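PDB 5EVI: beta-Lactamase/D-Alanine Carboxypeptidase from Pseudomonas syringae pv. tomato, which probably hydrolyses beta-lactams to substituted beta-amino acids, as a member of the class C beta-lactamase family associated with antibiotic resistance. Local coordinates for residues D[10-15]-D[361-366]; D[24-29]-D[349-354]; D[69-74]-D[152-157]; D[85-90]-D[94-99]. One frame throughout, in Å; residues are numbered along the deposited sequence. Where two conformers were deposited one is given.

Interaction 1 of 4, residues D[10-15]-D[361-366]; sequences AALDTL and QHAEPL
L12 and L15, one helical turn apart, present their side chains to H362 and A363 in the last turn of the C-terminal helix. This is a worked case of two chain ends held side by side without any hydrogen bond between the segments. L12 does its work with both methyls. With CG anti to the backbone N (chi1 -174°), the branch swings across the gap, and CD1 settles 3.6 Å from H362 CB. CD2 passes on to the next residue, where it meets A363 CB at 4.2 Å, so the leucine straddles two consecutive residues of the opposing helix.

L15 meets the imidazole differently. The backbone directs its CB toward one face of the H362 ring, 4.1 Å from the ring centroid and 20° off the normal. This is a CH-pi contact, displaced toward the rim on the CD2 side, where L15 CB lies 3.9 Å from H362 CD2. The first torsion then sets CG anti to the carbonyl carbon (chi1 -70°) and places the methyls, with L15 CD1 4.0 Å from H362 CB. The imidazole is anchored at its far end, because NE2 is hydrogen-bonded to E19, one turn beyond L15, and this bond probably limits rotation of the ring.

The contact lies at the surface. Helix 9-20 runs beside the end of helix 349-363, which gives way to loop at E364, and D13 ties the first helix through Y45 to strand 43-48, an outermost strand of the large antiparallel sheet.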
# COMPACT_ATOMS: atom_id res chain seq x y z
N ALA D 10 19.20 -16.18 17.37
CA ALA D 10 19.89 -17.17 16.53
C ALA D 10 18.94 -18.25 16.02
O ALA D 10 19.01 -18.64 14.86
CB ALA D 10 21.04 -17.80 17.29
N ALA D 11 18.05 -18.72 16.90
CA ALA D 11 17.05 -19.73 16.52
C ALA D 11 16.06 -19.19 15.48
O ALA D 11 15.71 -19.89 14.54
CB ALA D 11 16.31 -20.25 17.75
N LEU D 12 15.63 -17.94 15.66
CA LEU D 12 14.77 -17.28 14.67
C LEU D 12 15.51 -17.00 13.36
O LEU D 12 14.93 -17.17 12.29
CB LEU D 12 14.19 -15.98 15.25
CG LEU D 12 13.16 -15.24 14.40
CD1 LEU D 12 11.95 -16.11 14.08
CD2 LEU D 12 12.72 -13.96 15.11
N ASP D 13 16.78 -16.58 13.44
CA ASP D 13 17.61 -16.35 12.25
C ASP D 13 17.59 -17.57 11.31
O ASP D 13 17.35 -17.43 10.10
CB ASP D 13 19.08 -16.03 12.61
CG ASP D 13 19.26 -14.71 13.38
OD1 ASP D 13 18.42 -13.80 13.26
OD2 ASP D 13 20.26 -14.59 14.13
N THR D 14 17.83 -18.75 11.87
CA THR D 14 17.88 -19.98 11.08
C THR D 14 16.50 -20.33 10.49
O THR D 14 16.41 -20.70 9.33
CB THR D 14 18.44 -21.16 11.89
OG1 THR D 14 17.76 -21.24 13.14
CG2 THR D 14 19.93 -20.97 12.13
N LEU D 15 15.45 -20.18 11.30
CA LEU D 15 14.08 -20.40 10.81
C LEU D 15 13.72 -19.48 9.63
O LEU D 15 13.21 -19.95 8.62
CB LEU D 15 13.06 -20.23 11.94
CG LEU D 15 13.05 -21.30 13.03
CD1 LEU D 15 12.27 -20.81 14.25
CD2 LEU D 15 12.47 -22.61 12.52
N GLN D 361 4.52 -16.37 12.81
CA GLN D 361 4.30 -17.49 13.72
C GLN D 361 5.63 -17.90 14.41
O GLN D 361 5.61 -18.14 15.61
CB GLN D 361 3.65 -18.68 13.02
CG GLN D 361 3.20 -19.78 13.97
CD GLN D 361 2.28 -20.78 13.31
OE1 GLN D 361 1.18 -21.03 13.79
NE2 GLN D 361 2.72 -21.34 12.17
N HIS D 362 6.75 -17.94 13.68
CA HIS D 362 8.07 -18.24 14.30
C HIS D 362 8.50 -17.14 15.28
O HIS D 362 9.13 -17.46 16.29
CB HIS D 362 9.23 -18.36 13.29
CG HIS D 362 9.08 -19.41 12.24
ND1 HIS D 362 8.63 -20.68 12.49
CD2 HIS D 362 9.42 -19.39 10.92
CE1 HIS D 362 8.63 -21.39 11.37
NE2 HIS D 362 9.11 -20.62 10.41
N ALA D 363 8.24 -15.87 14.96
CA ALA D 363 8.69 -14.75 15.81
C ALA D 363 7.98 -14.66 17.16
O ALA D 363 8.63 -14.41 18.20
CB ALA D 363 8.56 -13.41 15.05
N GLU D 364 6.68 -14.90 17.16
CA GLU D 364 5.87 -14.68 18.35
C GLU D 364 5.75 -15.94 19.21
O GLU D 364 5.19 -16.93 18.78
CB GLU D 364 4.47 -14.20 17.96
CG GLU D 364 3.71 -13.63 19.15
CD GLU D 364 2.26 -13.35 18.87
OE1 GLU D 364 1.68 -13.94 17.93
OE2 GLU D 364 1.70 -12.54 19.65
N PRO D 365 6.26 -15.91 20.45
CA PRO D 365 6.11 -17.13 21.26
C PRO D 365 4.68 -17.23 21.78
O PRO D 365 3.96 -16.25 21.80
CB PRO D 365 7.10 -16.92 22.42
CG PRO D 365 7.59 -15.51 22.31
CD PRO D 365 6.81 -14.81 21.24
N LEU D 366 4.29 -18.42 22.21
CA LEU D 366 2.97 -18.63 22.83
C LEU D 366 2.62 -17.60 23.93
O LEU D 366 3.47 -17.15 24.70
CB LEU D 366 2.90 -20.05 23.42
CG LEU D 366 1.50 -20.60 23.76
CD1 LEU D 366 0.95 -20.07 25.07
CD2 LEU D 366 0.50 -20.38 22.63

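Interaction 2 of 4, residues D[24-29]-D[349-354]; sequences MQENNI and NEERVK
E351 OE2 is approached by both E26 and N27, although no clear hydrogen bond crosses the contact. In the conformer given, E26 OE1 comes to 3.5 Å from E351 OE2; a second conformer was deposited for E26, which makes this pair uncertain. The two carboxylates are turned 76° against each other, and the side chains cross at about a right angle. Two acidic groups this close would be expected to repel if both were charged, and the proximity might raise the pKa of one of them.

The N27 side chain lies alongside E351: its amide carbon CG is 4.0 Å from E351 CG, and the amide is inclined by 52° to the carboxylate. E351 itself is bent at chi2 (-68°), which turns its carboxylate toward E26. Its other oxygen, OE1, has a long salt bridge to K354 NZ at 3.9 Å, which may offset a little of the negative charge.

The contact is small and superficial. It sets the short helix 24-27 beside the first turn of helix 349-363; N27 also touches Y347 and P348 just before that turn, while V353 packs on helix 284-290 and on Y328 of strand 326-332.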
# COMPACT_ATOMS: atom_id res chain seq x y z
N MSE D 24 12.47 -18.47 -2.11
CA MSE D 24 13.31 -17.91 -3.20
C MSE D 24 13.58 -18.96 -4.24
O MSE D 24 13.60 -18.68 -5.44
CB MSE D 24 14.61 -17.37 -2.66
CG MSE D 24 14.36 -16.15 -1.79
SE MSE D 24 16.09 -15.73 -0.99
CE MSE D 24 16.75 -14.47 -2.36
N GLN D 25 13.80 -20.20 -3.78
CA GLN D 25 14.01 -21.34 -4.66
C GLN D 25 12.74 -21.77 -5.44
O GLN D 25 12.84 -22.25 -6.57
CB GLN D 25 14.58 -22.51 -3.85
CG GLN D 25 14.94 -23.73 -4.67
CD GLN D 25 15.85 -24.68 -3.92
OE1 GLN D 25 15.41 -25.72 -3.45
NE2 GLN D 25 17.12 -24.30 -3.78
N GLU D 26 11.57 -21.62 -4.82
CA GLU D 26 10.29 -21.98 -5.48
C GLU D 26 9.94 -21.00 -6.60
O GLU D 26 9.55 -21.43 -7.69
CB GLU D 26 9.14 -22.02 -4.46
CG GLU D 26 8.01 -22.99 -4.78
CD GLU D 26 7.08 -22.50 -5.87
OE1 GLU D 26 6.40 -21.47 -5.65
OE2 GLU D 26 7.02 -23.17 -6.94
N ASN D 27 10.07 -19.71 -6.33
CA ASN D 27 9.61 -18.66 -7.26
C ASN D 27 10.70 -17.88 -8.02
O ASN D 27 10.39 -16.88 -8.68
CB ASN D 27 8.72 -17.67 -6.49
CG ASN D 27 7.70 -18.38 -5.61
OD1 ASN D 27 7.92 -18.54 -4.41
ND2 ASN D 27 6.60 -18.82 -6.21
N ASN D 28 11.95 -18.35 -7.93
CA ASN D 28 13.10 -17.80 -8.68
C ASN D 28 13.34 -16.32 -8.35
O ASN D 28 13.42 -15.47 -9.23
CB ASN D 28 12.91 -18.04 -10.19
CG ASN D 28 14.15 -18.60 -10.87
OD1 ASN D 28 14.77 -17.95 -11.70
ND2 ASN D 28 14.52 -19.83 -10.51
N ILE D 29 13.40 -16.03 -7.05
CA ILE D 29 13.62 -14.68 -6.54
C ILE D 29 15.13 -14.48 -6.44
O ILE D 29 15.82 -15.28 -5.82
CB ILE D 29 13.01 -14.48 -5.14
CG1 ILE D 29 11.49 -14.66 -5.19
CG2 ILE D 29 13.40 -13.12 -4.56
CD1 ILE D 29 10.83 -14.76 -3.84
N ASN D 349 0.91 -13.84 -4.88
CA ASN D 349 0.43 -13.31 -3.58
C ASN D 349 0.35 -14.36 -2.47
O ASN D 349 0.54 -14.02 -1.30
CB ASN D 349 -1.00 -12.70 -3.72
CG ASN D 349 -1.00 -11.29 -4.28
OD1 ASN D 349 -2.07 -10.65 -4.37
ND2 ASN D 349 0.17 -10.78 -4.65
N GLU D 350 0.04 -15.61 -2.84
CA GLU D 350 -0.19 -16.68 -1.86
C GLU D 350 1.12 -17.06 -1.16
O GLU D 350 1.13 -17.30 0.05
CB GLU D 350 -0.81 -17.92 -2.51
CG GLU D 350 -2.27 -17.77 -2.93
CD GLU D 350 -2.48 -16.89 -4.17
OE1 GLU D 350 -1.48 -16.62 -4.89
OE2 GLU D 350 -3.64 -16.47 -4.41
N GLU D 351 2.22 -17.08 -1.92
CA GLU D 351 3.54 -17.36 -1.35
C GLU D 351 4.01 -16.27 -0.38
O GLU D 351 4.75 -16.54 0.56
CB GLU D 351 4.59 -17.57 -2.46
CG GLU D 351 4.56 -18.93 -3.15
CD GLU D 351 4.98 -20.08 -2.25
OE1 GLU D 351 4.10 -20.61 -1.52
OE2 GLU D 351 6.17 -20.47 -2.26
N ARG D 352 3.59 -15.03 -0.63
CA ARG D 352 3.97 -13.88 0.21
C ARG D 352 3.31 -13.96 1.56
O ARG D 352 3.94 -13.83 2.61
CB ARG D 352 3.56 -12.55 -0.46
CG ARG D 352 4.06 -12.40 -1.88
CD ARG D 352 3.78 -11.04 -2.45
NE ARG D 352 3.91 -11.06 -3.91
CZ ARG D 352 3.75 -10.00 -4.69
NH1 ARG D 352 3.50 -8.81 -4.15
NH2 ARG D 352 3.86 -10.14 -6.01
N VAL D 353 2.00 -14.18 1.50
CA VAL D 353 1.19 -14.33 2.69
C VAL D 353 1.64 -15.53 3.54
O VAL D 353 1.80 -15.39 4.76
CB VAL D 353 -0.30 -14.44 2.30
CG1 VAL D 353 -1.17 -14.79 3.49
CG2 VAL D 353 -0.77 -13.12 1.68
N LYS D 354 1.83 -16.69 2.91
CA LYS D 354 2.25 -17.92 3.61
C LYS D 354 3.60 -17.71 4.28
O LYS D 354 3.78 -18.04 5.46
CB LYS D 354 2.33 -19.14 2.68
CG LYS D 354 1.00 -19.82 2.41
CD LYS D 354 1.16 -21.20 1.79
CE LYS D 354 1.53 -21.15 0.31
NZ LYS D 354 0.65 -22.06 -0.50

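Interaction 3 of 4, residues D[69-74]-D[152-157]; sequences ISKTFT and RTYANP
K71 meets Y154 and N156 in what is probably the active site of this class C beta-lactamase: with S68 the lysine forms an SxxK pattern at the start of helix 70-83, and Y154 and N156 give the YxN element that goes with it in this family. Segment 152-157 can be read in order, beginning where R152 ends strand 151-152 and the chain passes into a short loop.

Y154 then sends its ring toward the lysine. CG anti to the backbone N (chi1 -172°) carries the phenol to K71 from the opposite direction, so that OH stands 3.0 Å from K71 NZ and 3.2 Å from K71 CE. The same hydroxyl is hydrogen-bonded to S68 and to K318, probably of the K(T/S)G-type motif of this family. A sulfate lies about 3 Å from the Y154 side chain; it probably came from the crystallisation liquor, though it may mark the pocket.

A155 occupies the N-cap position, and N156 opens helix 156-169 with its amide crossing the lysine at about a right angle. K71 reaches it nearly fully extended until chi4 (88°) bends NZ toward the amide. K71 NZ also bonds S68 OG, and it donates to N156 OD1 over 2.9 Å, tilted 18° from the carbonyl plane.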
# COMPACT_ATOMS: atom_id res chain seq x y z
N ILE D 69 1.55 -1.08 -2.62
CA ILE D 69 1.75 -0.65 -1.24
C ILE D 69 1.78 0.90 -1.15
O ILE D 69 1.33 1.48 -0.14
CB ILE D 69 2.97 -1.37 -0.61
CG1 ILE D 69 2.62 -2.84 -0.33
CG2 ILE D 69 3.42 -0.69 0.67
CD1 ILE D 69 3.84 -3.76 -0.42
N SER D 70 2.26 1.54 -2.23
CA SER D 70 2.20 3.01 -2.44
C SER D 70 0.85 3.65 -2.09
O SER D 70 0.79 4.81 -1.67
CB SER D 70 2.52 3.35 -3.91
OG SER D 70 3.71 2.74 -4.39
N LYS D 71 -0.22 2.91 -2.30
CA LYS D 71 -1.57 3.35 -2.00
C LYS D 71 -1.78 3.65 -0.53
O LYS D 71 -2.56 4.54 -0.21
CB LYS D 71 -2.60 2.32 -2.44
CG LYS D 71 -2.68 2.15 -3.95
CD LYS D 71 -3.54 0.95 -4.28
CE LYS D 71 -3.85 0.81 -5.78
NZ LYS D 71 -2.85 0.05 -6.58
N THR D 72 -1.06 2.95 0.36
CA THR D 72 -1.22 3.23 1.81
C THR D 72 -0.69 4.60 2.17
O THR D 72 -1.18 5.22 3.13
CB THR D 72 -0.54 2.19 2.75
OG1 THR D 72 0.88 2.18 2.54
CG2 THR D 72 -1.11 0.80 2.55
N PHE D 73 0.34 5.06 1.43
CA PHE D 73 0.91 6.40 1.62
C PHE D 73 -0.03 7.47 1.09
O PHE D 73 -0.22 8.50 1.73
CB PHE D 73 2.27 6.52 0.95
CG PHE D 73 3.33 5.69 1.61
CD1 PHE D 73 3.96 6.15 2.77
CD2 PHE D 73 3.69 4.46 1.09
CE1 PHE D 73 4.96 5.40 3.38
CE2 PHE D 73 4.69 3.69 1.70
CZ PHE D 73 5.32 4.17 2.85
N THR D 74 -0.59 7.24 -0.10
CA THR D 74 -1.58 8.17 -0.64
C THR D 74 -2.73 8.35 0.35
O THR D 74 -3.17 9.48 0.57
CB THR D 74 -2.14 7.70 -1.99
OG1 THR D 74 -1.11 7.84 -2.98
CG2 THR D 74 -3.33 8.52 -2.42
N ARG D 152 -17.30 -3.59 -4.70
CA ARG D 152 -15.89 -3.24 -4.53
C ARG D 152 -15.09 -3.71 -5.75
O ARG D 152 -15.04 -4.91 -6.04
CB ARG D 152 -15.35 -3.85 -3.24
CG ARG D 152 -13.97 -3.32 -2.79
CD ARG D 152 -12.85 -4.13 -3.40
NE ARG D 152 -11.58 -4.03 -2.67
CZ ARG D 152 -10.47 -4.71 -2.99
NH1 ARG D 152 -10.45 -5.55 -4.01
NH2 ARG D 152 -9.37 -4.54 -2.25
N THR D 153 -14.44 -2.75 -6.42
CA THR D 153 -13.67 -2.98 -7.62
C THR D 153 -12.33 -2.26 -7.45
O THR D 153 -12.23 -1.05 -7.57
CB THR D 153 -14.46 -2.48 -8.85
OG1 THR D 153 -15.74 -3.10 -8.81
CG2 THR D 153 -13.79 -2.84 -10.16
N TYR D 154 -11.31 -3.04 -7.12
CA TYR D 154 -9.95 -2.50 -6.92
C TYR D 154 -9.51 -1.78 -8.20
O TYR D 154 -9.59 -2.36 -9.27
CB TYR D 154 -9.01 -3.65 -6.63
CG TYR D 154 -7.62 -3.26 -6.21
CD1 TYR D 154 -7.35 -2.99 -4.87
CD2 TYR D 154 -6.57 -3.19 -7.13
CE1 TYR D 154 -6.08 -2.65 -4.45
CE2 TYR D 154 -5.29 -2.85 -6.73
CZ TYR D 154 -5.05 -2.58 -5.38
OH TYR D 154 -3.78 -2.24 -4.95
N ALA D 155 -9.10 -0.52 -8.10
CA ALA D 155 -8.67 0.23 -9.29
C ALA D 155 -7.62 1.33 -9.05
O ALA D 155 -7.65 2.00 -8.02
CB ALA D 155 -9.90 0.80 -10.01
N ASN D 156 -6.73 1.55 -10.01
CA ASN D 156 -5.80 2.71 -9.96
C ASN D 156 -6.38 4.13 -10.21
O ASN D 156 -6.05 5.05 -9.47
CB ASN D 156 -4.57 2.46 -10.85
CG ASN D 156 -3.74 1.30 -10.35
OD1 ASN D 156 -3.85 0.91 -9.19
ND2 ASN D 156 -2.88 0.75 -11.21
N PRO D 157 -7.26 4.31 -11.22
CA PRO D 157 -7.83 5.65 -11.45
C PRO D 157 -8.46 6.29 -10.21
O PRO D 157 -8.28 7.48 -9.97
CB PRO D 157 -8.91 5.40 -12.51
CG PRO D 157 -8.49 4.14 -13.18
CD PRO D 157 -7.86 3.31 -12.11

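Interaction 4 of 4, residues D[85-90]-D[94-99]; sequences GRLSLT and DTYMPP
The Schellman motif that ends helix 70-83 at G85 is followed, after R86, by L87 and S88, and there Y96, folding back from later in the same loop, lays its ring against the chain. Its phenol OH donates to the S88 carbonyl, with Y96 OH and S88 O 2.7 Å apart. The approach is well to the side of the carbonyl, at a C=O...donor angle of 109°, with the donor tilted 22° from the plane. Nearby, S88 CB lies 3.2 Å from Y96 OH.

The ring is sandwiched. On one face sits L87 CD2, in a CH-pi contact 3.7 Å from the ring centroid, offset toward the rim and nearest CE2; on the opposite face lies its own neighbour, T95 CG2. The leucine gets there with CG anti to its backbone nitrogen (chi1 -153°). The hydrogen bond and the two covered faces probably restrict the ring, joining two parts of one loop that lie about eight residues apart.

Behind this contact L87 packs onto A78 and A81 of helix 70-83 and S169 of helix 156-169, while Y96 also touches Q91 and V110; the loop thus lies against the C-terminal part of helix 70-83, ahead of helix 112-115.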
# COMPACT_ATOMS: atom_id res chain seq x y z
N GLY D 85 -7.80 19.68 8.94
CA GLY D 85 -8.99 20.42 8.52
C GLY D 85 -9.06 20.81 7.06
O GLY D 85 -9.84 21.68 6.69
N ARG D 86 -8.26 20.15 6.21
CA ARG D 86 -8.14 20.51 4.79
C ARG D 86 -9.00 19.65 3.86
O ARG D 86 -9.22 20.03 2.71
CB ARG D 86 -6.68 20.43 4.33
CG ARG D 86 -5.64 21.03 5.27
CD ARG D 86 -5.90 22.50 5.60
NE ARG D 86 -5.76 23.37 4.44
CZ ARG D 86 -4.61 23.79 3.90
NH1 ARG D 86 -4.64 24.59 2.84
NH2 ARG D 86 -3.43 23.42 4.40
N LEU D 87 -9.49 18.50 4.34
CA LEU D 87 -10.14 17.52 3.48
C LEU D 87 -11.10 16.62 4.27
O LEU D 87 -10.70 15.59 4.80
CB LEU D 87 -9.06 16.68 2.77
CG LEU D 87 -9.31 16.02 1.41
CD1 LEU D 87 -8.34 14.86 1.22
CD2 LEU D 87 -10.74 15.54 1.21
N SER D 88 -12.38 17.00 4.34
CA SER D 88 -13.41 16.14 4.94
C SER D 88 -13.79 15.06 3.93
O SER D 88 -14.45 15.35 2.93
CB SER D 88 -14.64 16.95 5.38
OG SER D 88 -15.52 16.16 6.16
N LEU D 89 -13.36 13.82 4.19
CA LEU D 89 -13.57 12.70 3.27
C LEU D 89 -15.04 12.35 3.01
O LEU D 89 -15.36 11.79 1.96
CB LEU D 89 -12.81 11.45 3.75
CG LEU D 89 -11.27 11.51 3.77
CD1 LEU D 89 -10.68 10.32 4.51
CD2 LEU D 89 -10.70 11.59 2.37
N THR D 90 -15.93 12.69 3.95
CA THR D 90 -17.38 12.47 3.77
C THR D 90 -18.05 13.45 2.79
O THR D 90 -19.13 13.16 2.30
CB THR D 90 -18.13 12.50 5.12
OG1 THR D 90 -17.93 13.76 5.76
CG2 THR D 90 -17.65 11.39 6.02
N ASP D 94 -16.66 16.74 -5.76
CA ASP D 94 -16.82 18.10 -6.29
C ASP D 94 -16.54 19.23 -5.29
O ASP D 94 -16.23 20.35 -5.70
CB ASP D 94 -18.19 18.29 -6.97
CG ASP D 94 -19.37 18.19 -6.01
OD1 ASP D 94 -19.32 18.72 -4.89
OD2 ASP D 94 -20.39 17.58 -6.41
N THR D 95 -16.66 18.95 -3.99
CA THR D 95 -16.25 19.89 -2.94
C THR D 95 -14.75 20.24 -2.99
O THR D 95 -14.36 21.32 -2.53
CB THR D 95 -16.58 19.35 -1.53
OG1 THR D 95 -17.95 18.95 -1.47
CG2 THR D 95 -16.31 20.40 -0.43
N TYR D 96 -13.92 19.33 -3.50
CA TYR D 96 -12.47 19.54 -3.60
C TYR D 96 -11.89 19.45 -5.02
O TYR D 96 -10.71 19.76 -5.20
CB TYR D 96 -11.73 18.55 -2.71
CG TYR D 96 -12.34 18.41 -1.35
CD1 TYR D 96 -12.11 19.36 -0.36
CD2 TYR D 96 -13.18 17.33 -1.06
CE1 TYR D 96 -12.69 19.23 0.89
CE2 TYR D 96 -13.76 17.20 0.19
CZ TYR D 96 -13.51 18.15 1.16
OH TYR D 96 -14.09 18.01 2.39
N MSE D 97 -12.68 19.00 -6.00
CA MSE D 97 -12.26 18.97 -7.40
C MSE D 97 -13.25 19.83 -8.12
O MSE D 97 -14.34 19.35 -8.47
CB MSE D 97 -12.26 17.55 -7.99
CG MSE D 97 -10.91 16.85 -7.86
SE MSE D 97 -9.47 17.76 -8.86
CE MSE D 97 -10.10 17.39 -10.69
N PRO D 98 -12.92 21.12 -8.33
CA PRO D 98 -13.78 21.97 -9.15
C PRO D 98 -14.00 21.46 -10.59
O PRO D 98 -15.13 21.54 -11.08
CB PRO D 98 -13.07 23.33 -9.13
CG PRO D 98 -12.24 23.31 -7.90
CD PRO D 98 -11.83 21.88 -7.70
N PRO D 99 -12.95 20.91 -11.26
CA PRO D 99 -13.19 20.35 -12.61
C PRO D 99 -14.23 19.20 -12.71
O PRO D 99 -14.65 18.88 -13.83
CB PRO D 99 -11.80 19.85 -13.03
CG PRO D 99 -10.84 20.67 -12.24
CD PRO D 99 -11.51 20.91 -10.92

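The four contacts are nested along the chain: interaction 1 closes the widest loop, interaction 2 lies inside it, interaction 3 inside that, and interaction 4 innermost. Interactions 1 and 2 share helix 349-363, with centres 19 Å apart, and bring successive N-terminal helices, 9-20 and 24-27, beside it. The centre of interaction 3 lies only 7 Å from the chain's centre, at the start of helix 70-83, whereas interaction 4 follows the far end of that helix, 18 Å away between centres. Interactions 1 and 4 stand on opposite sides of the molecule, 47 Å between centres. The contacts thus run from the paired chain ends, through the probable catalytic centre, to a peripheral loop.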